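Local coordinates for protein NADH:ubiquinone oxidoreductase, Na translocating, F subunit (Porphyromonas gingivalis, PDB 2R6H) that binds flavin-adenine dinucleotide and belongs to the flavoprotein oxidoreductases that join a FAD-binding beta-barrel domain to a Rossmann-like nucleotide-binding domain, at residues E13-K18 and V28-E33; I24-V29 and I100-V105; A45-P50 and V141-P146; M37-G42 and Y89-Y94. All coordinates share one frame; numbering follows the deposited sequence.

Contact 1. Residues E13-K18 and V28-E33; sequences EVLSNK and VVKLPE
Leu15 and Ser16 together face Val28, which makes a classic beta bulge in the antiparallel hairpin of strands 9-19 and 24-30. Five backbone hydrogen bonds cross the contact. Val28 O is gripped twice, by Leu15 N at 2.7 Å and by Ser16 N at 3.3 Å, because the extra residue turns both N-H groups toward one carbonyl. Val28 N returns the bond to Ser16 O, and Glu13 and Lys30 exchange N-H and C=O beyond the bulge, so the ladder resumes one residue out of step.

Apolar contacts fall on both faces of the sheet. Val14 CG2 lies 4.2 Å from Val29 CG1 on the buried face, where both valines also pack on Val141; beta-branched residues suit such extended, enclosed sites. At the bulge, Leu15 takes the helix-like backbone angles of the first bulge position (phi/psi -81°/-52°). Its CB reaches Val28 CG1, and its CD1 touches the aliphatic base of Lys30.

Charge plays a lesser part. Glu13 and Lys30 run side by side toward solvent, a place that suits long polar chains, with Glu13 OE2 4.1 Å from Lys30 NZ, too far apart for a salt bridge.

Contact 2. Residues I24-V29 and I100-V105; sequences IKEFVV and IITLNV. With FAD (flavin-adenine dinucleotide), chain H.
Phe27 and Leu103 face each other at the middle of an antiparallel ladder between strands 24-30 and 100-106, part of the six-stranded FAD-binding barrel. Paired backbone bonds join Lys25 with Val105, Phe27 with Leu103 and Val29 with Ile101, an unbroken register.

The enclosed, closely packed side carries those pairs. Leu103 CD1 meets the edge of the Phe27 ring, 4.2 Å from CD2, while Phe27 CB lies against Val105 CG2. With Val29 CG1 anti to the carbonyl carbon (chi1 -64°), CG2 is left between N and C and reaches Ile101 CB at 3.9 Å. Large apolar residues suit this buried face, which Val141 and Met143 also cover; Lys25 is the exception, its end leading away to hydrogen bonds of NZ with Asn19, Asn17 and Asp60.

The opposite face is more open and more polar, Glu26 and Val28 being partly exposed. Val28 and Thr102 stand side by side, and Val28 CG1 touches Ile100 CG2 at 3.6 Å. The Thr102 methyl packs against the Glu26 chain, CG2 3.8 Å from Glu26 CG; the carboxylate continues to a hydrogen bond with Tyr202.

At Asn104 the backbone serves the cofactor directly: flavin N3 donates to Asn104 O at 2.8 Å.

Contact 3. Residues A45-P50 and V141-P146; sequences AQIKIP and VMMSGP
Between Gln46 and Ser144 the flat groups are the Gln46 side-chain amide and the peptide units. The amide turns its oxygen to the neighbouring strand, OE1 standing 4.0 Å from Ser144 OG. Among the peptides, Gln46 N reaches Ser144 O at 2.8 Å and Ser144 N reaches Gln46 O at 2.9 Å, while Lys48 N bonds to Met142 O. On one face of the sheet stand the side chains of Gln46 and Ser144, and on the other those of Ile47 and Met143. Ser144 OG lies 3.6 Å from Gln46 CB, but its hydrogen bond goes to Tyr147 OH, so this small polar residue links its own strand rather than crossing to the Gln46 amide.

Strands 44-49 and 140-147 are antiparallel neighbours in the six-stranded barrel that carries FAD, and the face of Ile47 and Met143 looks into its apolar interior. Met143, a selenomethionine in this crystal, has CG anti to its backbone N (chi1 -165°), which brings CG within 3.7 Å of Ile47 CD1. The other branch of Ile47 serves a different neighbour, CG2 meeting Val141 CG1 at 4.0 Å. Ala45, short enough for its close-packed site, sets CB 4.1 Å from Met143 CG.

Solvent borders the far end, where two flexible exposed chains, Lys48 and the selenomethionine Met142, touch at their bases: Lys48 CB lies 3.7 Å from Met142 CB before their ends diverge.

Contact 4. Residues M37-G42 and Y89-Y94; sequences MNFKSG and YSMANY. With FAD (flavin-adenine dinucleotide), chain H.
Phe39 and Met91 form a Met-aromatic contact between the loop before strand 44-49 and the loop just after strand 85-90. Over the ring face, Met91 CG stands 4.0 Å from the Phe39 centroid in a CH-pi contact, while SE of this selenomethionine lies farther above, 13° off the ring normal. The Met91 chain bends at both chi2 and chi3, folding its end back along the ring; a flexible, polarisable chain suits this shaped surface. At the ring edge, in plane, lie the carbonyl oxygens of Met37 and Asn93, the latter 3.5 Å from Phe39 CZ.

Purely apolar contact adds Met37, also selenomethionine, whose SE lies 4.0 Å from Met91 SE. No hydrogen bond joins the two segments.

Segment 89-94 also makes polar bonds, to the cofactor. Ser90 N donates to flavin O4 at 2.7 Å, and Ser90 N and OG both make weak bonds to N5, OG at 3.4 Å. Serine is small enough to bring its backbone close while offering a hydroxyl. Flavin O2 lies in the plane of the Tyr89 ring, at its edge.

While Met91 packs on Phe39, donation from the adjoining Ser90 N to O4 would probably draw electron density toward that flavin carbonyl.

From the N terminus, contact 1 closes first, a short hairpin loop between 13-18 and 28-33. Contact 2 begins on the same strand, sharing Val28 and Val29, and closes a long loop by bringing in 100-105. Contact 4 is nested within that loop, joining 37-42 to 89-94. Contact 3 opens at 45-50, inside both loops, but closes only at 141-146, so it crosses contacts 2 and 4. Together they tie neighbouring strands and a connecting loop into one barrel: Met143 packs on Val29, Ile101 and Met37, Ala45 bonds to Tyr89 through the backbone, and Thr102 likewise to Ala92. Contacts 2 and 4 both reach the FAD.

Contact 1. Residues E13-K18 and V28-E33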
# COMPACT_ATOMS: atom_id res chain seq x y z
N GLU A 13 19.86 6.50 -4.53
CA GLU A 13 19.88 7.43 -3.41
C GLU A 13 18.48 7.65 -2.85
O GLU A 13 17.51 7.87 -3.59
CB GLU A 13 20.50 8.76 -3.82
CG GLU A 13 20.80 9.67 -2.64
CD GLU A 13 20.59 11.13 -2.96
OE1 GLU A 13 20.05 11.86 -2.10
OE2 GLU A 13 20.96 11.55 -4.08
N VAL A 14 18.36 7.59 -1.53
CA VAL A 14 17.10 7.87 -0.85
C VAL A 14 16.81 9.37 -0.82
O VAL A 14 17.55 10.14 -0.21
CB VAL A 14 17.09 7.32 0.59
CG1 VAL A 14 15.72 7.50 1.22
CG2 VAL A 14 17.51 5.86 0.60
N LEU A 15 15.73 9.77 -1.47
CA LEU A 15 15.29 11.16 -1.44
C LEU A 15 14.51 11.47 -0.17
O LEU A 15 14.82 12.42 0.55
CB LEU A 15 14.44 11.48 -2.67
CG LEU A 15 15.13 11.37 -4.03
CD1 LEU A 15 14.18 11.74 -5.16
CD2 LEU A 15 16.38 12.25 -4.07
N SER A 16 13.50 10.65 0.11
CA SER A 16 12.54 10.95 1.16
C SER A 16 12.07 9.68 1.86
O SER A 16 11.56 8.76 1.21
CB SER A 16 11.34 11.72 0.60
OG SER A 16 10.50 12.19 1.64
N ASN A 17 12.23 9.63 3.17
CA ASN A 17 11.61 8.60 3.99
C ASN A 17 10.83 9.18 5.16
O ASN A 17 11.24 9.07 6.31
CB ASN A 17 12.66 7.61 4.50
CG ASN A 17 12.09 6.23 4.75
OD1 ASN A 17 11.26 5.74 3.98
ND2 ASN A 17 12.54 5.59 5.82
N LYS A 18 9.69 9.80 4.85
CA LYS A 18 8.82 10.36 5.88
C LYS A 18 7.58 9.50 6.08
O LYS A 18 7.08 8.89 5.14
CB LYS A 18 8.42 11.79 5.53
CG LYS A 18 9.29 12.86 6.16
CD LYS A 18 9.36 14.11 5.29
CE LYS A 18 8.12 14.97 5.46
NZ LYS A 18 8.15 16.18 4.60
N VAL A 28 11.09 6.98 -0.88
CA VAL A 28 11.30 7.50 -2.22
C VAL A 28 12.78 7.49 -2.62
O VAL A 28 13.61 8.18 -2.02
CB VAL A 28 10.75 8.94 -2.32
CG1 VAL A 28 10.96 9.51 -3.71
CG2 VAL A 28 9.27 8.98 -1.95
N VAL A 29 13.11 6.70 -3.64
CA VAL A 29 14.50 6.54 -4.06
C VAL A 29 14.72 7.03 -5.49
O VAL A 29 13.80 7.00 -6.30
CB VAL A 29 14.97 5.07 -3.92
CG1 VAL A 29 14.95 4.63 -2.44
CG2 VAL A 29 14.11 4.15 -4.78
N LYS A 30 15.94 7.47 -5.80
CA LYS A 30 16.26 7.97 -7.14
C LYS A 30 17.33 7.13 -7.83
O LYS A 30 18.33 6.75 -7.21
CB LYS A 30 16.70 9.44 -7.08
CG LYS A 30 16.89 10.11 -8.44
CD LYS A 30 17.56 11.48 -8.30
CE LYS A 30 18.98 11.34 -7.74
NZ LYS A 30 19.81 12.57 -7.87
N LEU A 31 17.15 6.84 -9.12
CA LEU A 31 18.14 6.06 -9.86
C LEU A 31 19.30 6.95 -10.27
O LEU A 31 19.16 8.18 -10.27
CB LEU A 31 17.52 5.35 -11.06
CG LEU A 31 16.96 3.95 -10.73
CD1 LEU A 31 15.89 4.05 -9.66
CD2 LEU A 31 16.41 3.24 -11.94
N PRO A 32 20.46 6.35 -10.60
CA PRO A 32 21.63 7.11 -11.08
C PRO A 32 21.22 8.01 -12.24
O PRO A 32 20.28 7.64 -12.96
CB PRO A 32 22.57 6.01 -11.59
CG PRO A 32 22.21 4.80 -10.80
CD PRO A 32 20.73 4.90 -10.50
N GLU A 33 21.87 9.15 -12.44
CA GLU A 33 21.48 10.05 -13.53
C GLU A 33 21.31 9.35 -14.87
O GLU A 33 22.08 8.45 -15.22
CB GLU A 33 22.43 11.24 -13.67
CG GLU A 33 21.79 12.58 -13.25
CD GLU A 33 22.70 13.78 -13.51
OE1 GLU A 33 22.43 14.53 -14.47
OE2 GLU A 33 23.67 13.96 -12.74

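Contact 2. Residues I24-V29 and I100-V105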
# COMPACT_ATOMS: atom_id res chain seq x y z
N ILE A 24 3.12 3.33 7.85
CA ILE A 24 3.59 3.31 6.47
C ILE A 24 4.42 4.55 6.14
O ILE A 24 3.93 5.68 6.17
CB ILE A 24 2.44 3.17 5.49
CG1 ILE A 24 1.50 2.09 6.00
CG2 ILE A 24 2.97 2.82 4.12
CD1 ILE A 24 0.24 1.95 5.22
N LYS A 25 5.70 4.32 5.87
CA LYS A 25 6.57 5.37 5.36
C LYS A 25 6.47 5.42 3.85
O LYS A 25 6.34 4.39 3.17
CB LYS A 25 8.02 5.14 5.78
CG LYS A 25 8.36 5.83 7.06
CD LYS A 25 9.62 5.27 7.67
CE LYS A 25 9.96 6.02 8.95
NZ LYS A 25 9.99 7.49 8.71
N GLU A 26 6.51 6.64 3.31
CA GLU A 26 6.62 6.81 1.88
C GLU A 26 8.09 6.87 1.55
O GLU A 26 8.75 7.88 1.79
CB GLU A 26 5.90 8.06 1.42
CG GLU A 26 5.76 8.11 -0.07
CD GLU A 26 5.43 9.49 -0.56
OE1 GLU A 26 5.71 10.46 0.17
OE2 GLU A 26 4.87 9.59 -1.67
N PHE A 27 8.61 5.77 1.03
CA PHE A 27 10.04 5.59 0.80
C PHE A 27 10.38 5.88 -0.65
O PHE A 27 10.00 5.14 -1.55
CB PHE A 27 10.41 4.16 1.19
CG PHE A 27 11.85 3.83 1.01
CD1 PHE A 27 12.83 4.64 1.58
CD2 PHE A 27 12.23 2.70 0.31
CE1 PHE A 27 14.15 4.34 1.42
CE2 PHE A 27 13.55 2.40 0.16
CZ PHE A 27 14.52 3.22 0.72
N VAL A 28 11.09 6.98 -0.88
CA VAL A 28 11.30 7.50 -2.22
C VAL A 28 12.78 7.49 -2.62
O VAL A 28 13.61 8.18 -2.02
CB VAL A 28 10.75 8.94 -2.32
CG1 VAL A 28 10.96 9.51 -3.71
CG2 VAL A 28 9.27 8.98 -1.95
N VAL A 29 13.11 6.70 -3.64
CA VAL A 29 14.50 6.54 -4.06
C VAL A 29 14.72 7.03 -5.49
O VAL A 29 13.80 7.00 -6.30
CB VAL A 29 14.97 5.07 -3.92
CG1 VAL A 29 14.95 4.63 -2.44
CG2 VAL A 29 14.11 4.15 -4.78
N ILE A 100 12.66 8.27 -10.34
CA ILE A 100 12.24 8.50 -8.96
C ILE A 100 11.19 7.46 -8.64
O ILE A 100 10.03 7.60 -9.02
CB ILE A 100 11.63 9.91 -8.73
CG1 ILE A 100 12.48 11.01 -9.38
CG2 ILE A 100 11.46 10.17 -7.24
CD1 ILE A 100 13.29 11.82 -8.41
N ILE A 101 11.60 6.40 -7.96
CA ILE A 101 10.69 5.32 -7.61
C ILE A 101 10.11 5.56 -6.22
O ILE A 101 10.85 5.79 -5.27
CB ILE A 101 11.39 3.95 -7.63
CG1 ILE A 101 11.95 3.68 -9.03
CG2 ILE A 101 10.44 2.86 -7.21
CD1 ILE A 101 11.01 4.14 -10.12
N THR A 102 8.79 5.53 -6.11
CA THR A 102 8.15 5.71 -4.82
C THR A 102 7.67 4.37 -4.26
O THR A 102 7.06 3.58 -4.97
CB THR A 102 6.97 6.69 -4.94
OG1 THR A 102 7.44 7.96 -5.40
CG2 THR A 102 6.33 6.88 -3.60
N LEU A 103 7.93 4.11 -2.99
CA LEU A 103 7.38 2.92 -2.35
C LEU A 103 6.54 3.23 -1.09
O LEU A 103 6.63 4.32 -0.51
CB LEU A 103 8.48 1.89 -2.06
CG LEU A 103 9.40 1.53 -3.24
CD1 LEU A 103 10.45 0.53 -2.82
CD2 LEU A 103 8.61 0.96 -4.38
N ASN A 104 5.69 2.29 -0.69
CA ASN A 104 4.96 2.39 0.56
C ASN A 104 5.32 1.22 1.44
O ASN A 104 4.97 0.10 1.13
CB ASN A 104 3.46 2.33 0.32
CG ASN A 104 2.94 3.53 -0.40
OD1 ASN A 104 3.68 4.48 -0.66
ND2 ASN A 104 1.66 3.50 -0.74
N VAL A 105 5.99 1.48 2.56
CA VAL A 105 6.45 0.39 3.40
C VAL A 105 5.77 0.34 4.75
O VAL A 105 5.88 1.27 5.54
CB VAL A 105 7.93 0.51 3.63
CG1 VAL A 105 8.42 -0.69 4.38
CG2 VAL A 105 8.62 0.60 2.31
PA FAD H . 9.80 -10.39 7.97
O1A FAD H . 9.59 -11.11 6.64
O2A FAD H . 11.15 -10.66 8.62
O5B FAD H . 8.61 -10.76 9.01
C5B FAD H . 7.27 -10.38 8.74
C4B FAD H . 6.44 -10.40 10.02
O4B FAD H . 6.44 -11.70 10.57
C3B FAD H . 6.99 -9.46 11.08
O3B FAD H . 5.94 -8.67 11.57
C2B FAD H . 7.52 -10.35 12.18
O2B FAD H . 7.24 -9.78 13.44
C1B FAD H . 6.73 -11.64 11.96
N9A FAD H . 7.42 -12.87 12.45
C8A FAD H . 8.72 -13.28 12.21
N7A FAD H . 8.92 -14.46 12.84
C5A FAD H . 7.77 -14.82 13.48
C6A FAD H . 7.42 -15.92 14.28
N6A FAD H . 8.33 -16.85 14.60
N1A FAD H . 6.14 -16.01 14.80
C2A FAD H . 5.21 -15.01 14.55
N3A FAD H . 5.56 -13.92 13.77
C4A FAD H . 6.82 -13.82 13.24
N1 FAD H . 4.99 -4.70 1.55
C2 FAD H . 4.87 -3.34 1.63
O2 FAD H . 4.91 -2.82 2.74
N3 FAD H . 4.70 -2.59 0.48
C4 FAD H . 4.66 -3.20 -0.77
O4 FAD H . 4.51 -2.57 -1.84
C4X FAD H . 4.79 -4.57 -0.84
N5 FAD H . 4.75 -5.18 -2.07
C5X FAD H . 4.86 -6.56 -2.13
C6 FAD H . 4.81 -7.16 -3.38
C7 FAD H . 4.93 -8.54 -3.50
C7M FAD H . 4.88 -9.16 -4.87
C8 FAD H . 5.11 -9.31 -2.34
C8M FAD H . 5.23 -10.80 -2.44
C9 FAD H . 5.15 -8.69 -1.10
C9A FAD H . 5.04 -7.32 -0.98
N10 FAD H . 5.08 -6.70 0.26
C10 FAD H . 4.95 -5.33 0.33
C1' FAD H . 5.46 -7.42 1.51
C2' FAD H . 6.95 -7.25 1.73
O2' FAD H . 7.64 -7.83 0.65
C3' FAD H . 7.44 -7.89 3.02
O3' FAD H . 6.85 -9.16 3.21
C4' FAD H . 7.14 -6.97 4.19
O4' FAD H . 7.98 -5.86 4.04
C5' FAD H . 7.46 -7.64 5.52
O5' FAD H . 8.70 -8.29 5.39
P FAD H . 9.87 -8.00 6.46
O1P FAD H . 11.19 -8.50 5.94
O2P FAD H . 9.90 -6.54 6.81
O3P FAD H . 9.43 -8.83 7.75

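Contact 3. Residues A45-P50 and V141-P146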
# COMPACT_ATOMS: atom_id res chain seq x y z
N ALA A 45 9.47 -4.10 -7.18
CA ALA A 45 10.93 -4.12 -7.21
C ALA A 45 11.46 -4.87 -5.99
O ALA A 45 10.69 -5.33 -5.15
CB ALA A 45 11.47 -2.71 -7.25
N GLN A 46 12.77 -5.00 -5.89
CA GLN A 46 13.35 -5.71 -4.76
C GLN A 46 14.50 -4.97 -4.15
O GLN A 46 15.41 -4.53 -4.86
CB GLN A 46 13.83 -7.07 -5.21
CG GLN A 46 12.80 -7.82 -5.94
CD GLN A 46 13.11 -9.28 -5.94
OE1 GLN A 46 14.20 -9.69 -6.33
NE2 GLN A 46 12.16 -10.08 -5.47
N ILE A 47 14.48 -4.85 -2.82
CA ILE A 47 15.56 -4.20 -2.10
C ILE A 47 16.52 -5.23 -1.55
O ILE A 47 16.09 -6.28 -1.07
CB ILE A 47 15.04 -3.38 -0.90
CG1 ILE A 47 13.82 -2.55 -1.29
CG2 ILE A 47 16.15 -2.47 -0.37
CD1 ILE A 47 14.08 -1.60 -2.41
N LYS A 48 17.81 -4.93 -1.63
CA LYS A 48 18.79 -5.72 -0.90
C LYS A 48 18.84 -5.19 0.51
O LYS A 48 19.09 -4.01 0.74
CB LYS A 48 20.18 -5.67 -1.55
CG LYS A 48 20.43 -6.80 -2.55
CD LYS A 48 21.91 -7.01 -2.86
CE LYS A 48 22.09 -8.01 -4.02
NZ LYS A 48 23.53 -8.22 -4.38
N ILE A 49 18.54 -6.06 1.46
CA ILE A 49 18.70 -5.77 2.86
C ILE A 49 19.98 -6.47 3.34
O ILE A 49 20.09 -7.70 3.24
CB ILE A 49 17.50 -6.29 3.66
CG1 ILE A 49 16.35 -5.31 3.60
CG2 ILE A 49 17.89 -6.44 5.09
CD1 ILE A 49 15.54 -5.42 2.36
N PRO A 50 20.94 -5.69 3.88
CA PRO A 50 22.24 -6.22 4.27
C PRO A 50 22.22 -6.74 5.71
O PRO A 50 21.18 -6.66 6.37
CB PRO A 50 23.11 -4.98 4.21
CG PRO A 50 22.20 -3.96 4.84
CD PRO A 50 20.79 -4.30 4.34
N VAL A 141 20.66 2.42 -1.47
CA VAL A 141 20.05 1.09 -1.46
C VAL A 141 20.28 0.41 -2.79
O VAL A 141 20.31 1.07 -3.83
CB VAL A 141 18.55 1.17 -1.25
CG1 VAL A 141 18.21 0.93 0.19
CG2 VAL A 141 18.02 2.51 -1.74
N MSE A 142 20.42 -0.91 -2.76
CA MSE A 142 20.48 -1.70 -3.98
C MSE A 142 19.08 -2.14 -4.34
O MSE A 142 18.37 -2.68 -3.51
CB MSE A 142 21.36 -2.93 -3.79
CG MSE A 142 22.78 -2.61 -3.41
SE MSE A 142 23.78 -1.69 -4.82
CE MSE A 142 24.97 -0.61 -3.68
N MSE A 143 18.70 -1.93 -5.59
CA MSE A 143 17.33 -2.20 -5.99
C MSE A 143 17.25 -2.79 -7.37
O MSE A 143 17.89 -2.33 -8.30
CB MSE A 143 16.51 -0.92 -5.93
CG MSE A 143 15.04 -1.17 -5.97
SE MSE A 143 13.97 0.45 -5.82
CE MSE A 143 14.37 1.23 -7.57
N SER A 144 16.44 -3.83 -7.52
CA SER A 144 16.25 -4.44 -8.83
C SER A 144 14.78 -4.46 -9.22
O SER A 144 13.90 -4.42 -8.36
CB SER A 144 16.81 -5.87 -8.86
OG SER A 144 16.38 -6.64 -7.74
N GLY A 145 14.52 -4.52 -10.52
CA GLY A 145 13.16 -4.60 -11.02
C GLY A 145 13.13 -4.39 -12.52
O GLY A 145 14.19 -4.19 -13.11
N PRO A 146 11.93 -4.43 -13.12
CA PRO A 146 10.65 -4.66 -12.43
C PRO A 146 10.35 -6.15 -12.36
O PRO A 146 10.93 -6.92 -13.11
CB PRO A 146 9.63 -4.01 -13.37
CG PRO A 146 10.39 -3.59 -14.59
CD PRO A 146 11.71 -4.27 -14.57

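Contact 4. Residues M37-G42 and Y89-Y94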
# COMPACT_ATOMS: atom_id res chain seq x y z
N MSE A 37 13.85 2.93 -14.92
CA MSE A 37 13.20 1.63 -14.85
C MSE A 37 11.88 1.62 -15.62
O MSE A 37 10.92 2.31 -15.26
CB MSE A 37 12.98 1.20 -13.40
CG MSE A 37 12.58 -0.25 -13.24
SE MSE A 37 11.75 -0.62 -11.51
CE MSE A 37 13.32 -0.38 -10.36
N ASN A 38 11.86 0.84 -16.70
CA ASN A 38 10.65 0.60 -17.47
C ASN A 38 9.83 -0.42 -16.74
O ASN A 38 10.30 -1.54 -16.54
CB ASN A 38 11.01 0.02 -18.84
CG ASN A 38 12.12 0.78 -19.53
OD1 ASN A 38 12.27 1.98 -19.33
ND2 ASN A 38 12.91 0.08 -20.35
N PHE A 39 8.62 -0.07 -16.33
CA PHE A 39 7.77 -1.06 -15.68
C PHE A 39 6.31 -0.89 -16.03
O PHE A 39 5.91 0.19 -16.43
CB PHE A 39 7.98 -1.04 -14.16
CG PHE A 39 7.51 0.22 -13.49
CD1 PHE A 39 6.31 0.26 -12.81
CD2 PHE A 39 8.29 1.37 -13.52
CE1 PHE A 39 5.89 1.42 -12.18
CE2 PHE A 39 7.86 2.53 -12.89
CZ PHE A 39 6.66 2.56 -12.22
N LYS A 40 5.53 -1.95 -15.89
CA LYS A 40 4.08 -1.83 -16.04
C LYS A 40 3.45 -1.62 -14.65
O LYS A 40 3.96 -2.16 -13.66
CB LYS A 40 3.51 -3.05 -16.77
CG LYS A 40 3.98 -3.19 -18.22
CD LYS A 40 3.30 -4.33 -18.98
CE LYS A 40 1.92 -3.95 -19.57
NZ LYS A 40 1.95 -3.42 -20.99
N SER A 41 2.37 -0.85 -14.57
CA SER A 41 1.83 -0.42 -13.27
C SER A 41 1.32 -1.57 -12.43
O SER A 41 0.44 -2.32 -12.86
CB SER A 41 0.70 0.57 -13.45
OG SER A 41 1.02 1.44 -14.51
N GLY A 42 1.85 -1.71 -11.23
CA GLY A 42 1.47 -2.83 -10.40
C GLY A 42 2.58 -3.84 -10.28
O GLY A 42 2.45 -4.81 -9.54
N TYR A 89 8.87 -4.90 -2.91
CA TYR A 89 8.02 -3.73 -2.71
C TYR A 89 7.44 -3.21 -4.03
O TYR A 89 8.16 -3.11 -5.03
CB TYR A 89 8.75 -2.64 -1.89
CG TYR A 89 9.09 -3.14 -0.51
CD1 TYR A 89 8.13 -3.17 0.49
CD2 TYR A 89 10.35 -3.64 -0.22
CE1 TYR A 89 8.42 -3.67 1.75
CE2 TYR A 89 10.65 -4.13 1.03
CZ TYR A 89 9.68 -4.15 2.02
OH TYR A 89 9.98 -4.65 3.27
N SER A 90 6.14 -2.93 -4.02
CA SER A 90 5.40 -2.52 -5.21
C SER A 90 5.65 -1.06 -5.54
O SER A 90 5.71 -0.24 -4.63
CB SER A 90 3.90 -2.72 -4.98
OG SER A 90 3.54 -4.09 -5.03
N MSE A 91 5.79 -0.72 -6.82
CA MSE A 91 5.89 0.69 -7.24
C MSE A 91 4.57 1.41 -7.09
O MSE A 91 3.53 0.93 -7.51
CB MSE A 91 6.33 0.83 -8.69
CG MSE A 91 7.81 0.94 -8.91
SE MSE A 91 8.67 -0.80 -8.91
CE MSE A 91 7.87 -1.54 -10.53
N ALA A 92 4.64 2.61 -6.53
CA ALA A 92 3.46 3.35 -6.16
C ALA A 92 3.27 4.60 -7.02
O ALA A 92 2.23 5.27 -6.94
CB ALA A 92 3.53 3.72 -4.69
N ASN A 93 4.26 4.90 -7.84
CA ASN A 93 4.10 5.95 -8.82
C ASN A 93 3.88 5.31 -10.17
O ASN A 93 4.16 4.13 -10.35
CB ASN A 93 5.31 6.90 -8.85
CG ASN A 93 4.93 8.33 -9.25
OD1 ASN A 93 3.76 8.65 -9.49
ND2 ASN A 93 5.94 9.21 -9.32
N TYR A 94 3.34 6.09 -11.10
CA TYR A 94 3.05 5.58 -12.42
C TYR A 94 4.31 5.54 -13.28
O TYR A 94 5.29 6.24 -12.99
CB TYR A 94 1.92 6.38 -13.07
CG TYR A 94 2.23 7.79 -13.48
CD1 TYR A 94 1.46 8.44 -14.45
CD2 TYR A 94 3.30 8.49 -12.92
CE1 TYR A 94 1.73 9.73 -14.84
CE2 TYR A 94 3.58 9.79 -13.32
CZ TYR A 94 2.79 10.41 -14.28
OH TYR A 94 3.06 11.70 -14.69
PA FAD H . 9.80 -10.39 7.97
O1A FAD H . 9.59 -11.11 6.64
O2A FAD H . 11.15 -10.66 8.62
O5B FAD H . 8.61 -10.76 9.01
C5B FAD H . 7.27 -10.38 8.74
C4B FAD H . 6.44 -10.40 10.02
O4B FAD H . 6.44 -11.70 10.57
C3B FAD H . 6.99 -9.46 11.08
O3B FAD H . 5.94 -8.67 11.57
C2B FAD H . 7.52 -10.35 12.18
O2B FAD H . 7.24 -9.78 13.44
C1B FAD H . 6.73 -11.64 11.96
N9A FAD H . 7.42 -12.87 12.45
C8A FAD H . 8.72 -13.28 12.21
N7A FAD H . 8.92 -14.46 12.84
C5A FAD H . 7.77 -14.82 13.48
C6A FAD H . 7.42 -15.92 14.28
N6A FAD H . 8.33 -16.85 14.60
N1A FAD H . 6.14 -16.01 14.80
C2A FAD H . 5.21 -15.01 14.55
N3A FAD H . 5.56 -13.92 13.77
C4A FAD H . 6.82 -13.82 13.24
N1 FAD H . 4.99 -4.70 1.55
C2 FAD H . 4.87 -3.34 1.63
O2 FAD H . 4.91 -2.82 2.74
N3 FAD H . 4.70 -2.59 0.48
C4 FAD H . 4.66 -3.20 -0.77
O4 FAD H . 4.51 -2.57 -1.84
C4X FAD H . 4.79 -4.57 -0.84
N5 FAD H . 4.75 -5.18 -2.07
C5X FAD H . 4.86 -6.56 -2.13
C6 FAD H . 4.81 -7.16 -3.38
C7 FAD H . 4.93 -8.54 -3.50
C7M FAD H . 4.88 -9.16 -4.87
C8 FAD H . 5.11 -9.31 -2.34
C8M FAD H . 5.23 -10.80 -2.44
C9 FAD H . 5.15 -8.69 -1.10
C9A FAD H . 5.04 -7.32 -0.98
N10 FAD H . 5.08 -6.70 0.26
C10 FAD H . 4.95 -5.33 0.33
C1' FAD H . 5.46 -7.42 1.51
C2' FAD H . 6.95 -7.25 1.73
O2' FAD H . 7.64 -7.83 0.65
C3' FAD H . 7.44 -7.89 3.02
O3' FAD H . 6.85 -9.16 3.21
C4' FAD H . 7.14 -6.97 4.19
O4' FAD H . 7.98 -5.86 4.04
C5' FAD H . 7.46 -7.64 5.52
O5' FAD H . 8.70 -8.29 5.39
P FAD H . 9.87 -8.00 6.46
O1P FAD H . 11.19 -8.50 5.94
O2P FAD H . 9.90 -6.54 6.81
O3P FAD H . 9.43 -8.83 7.75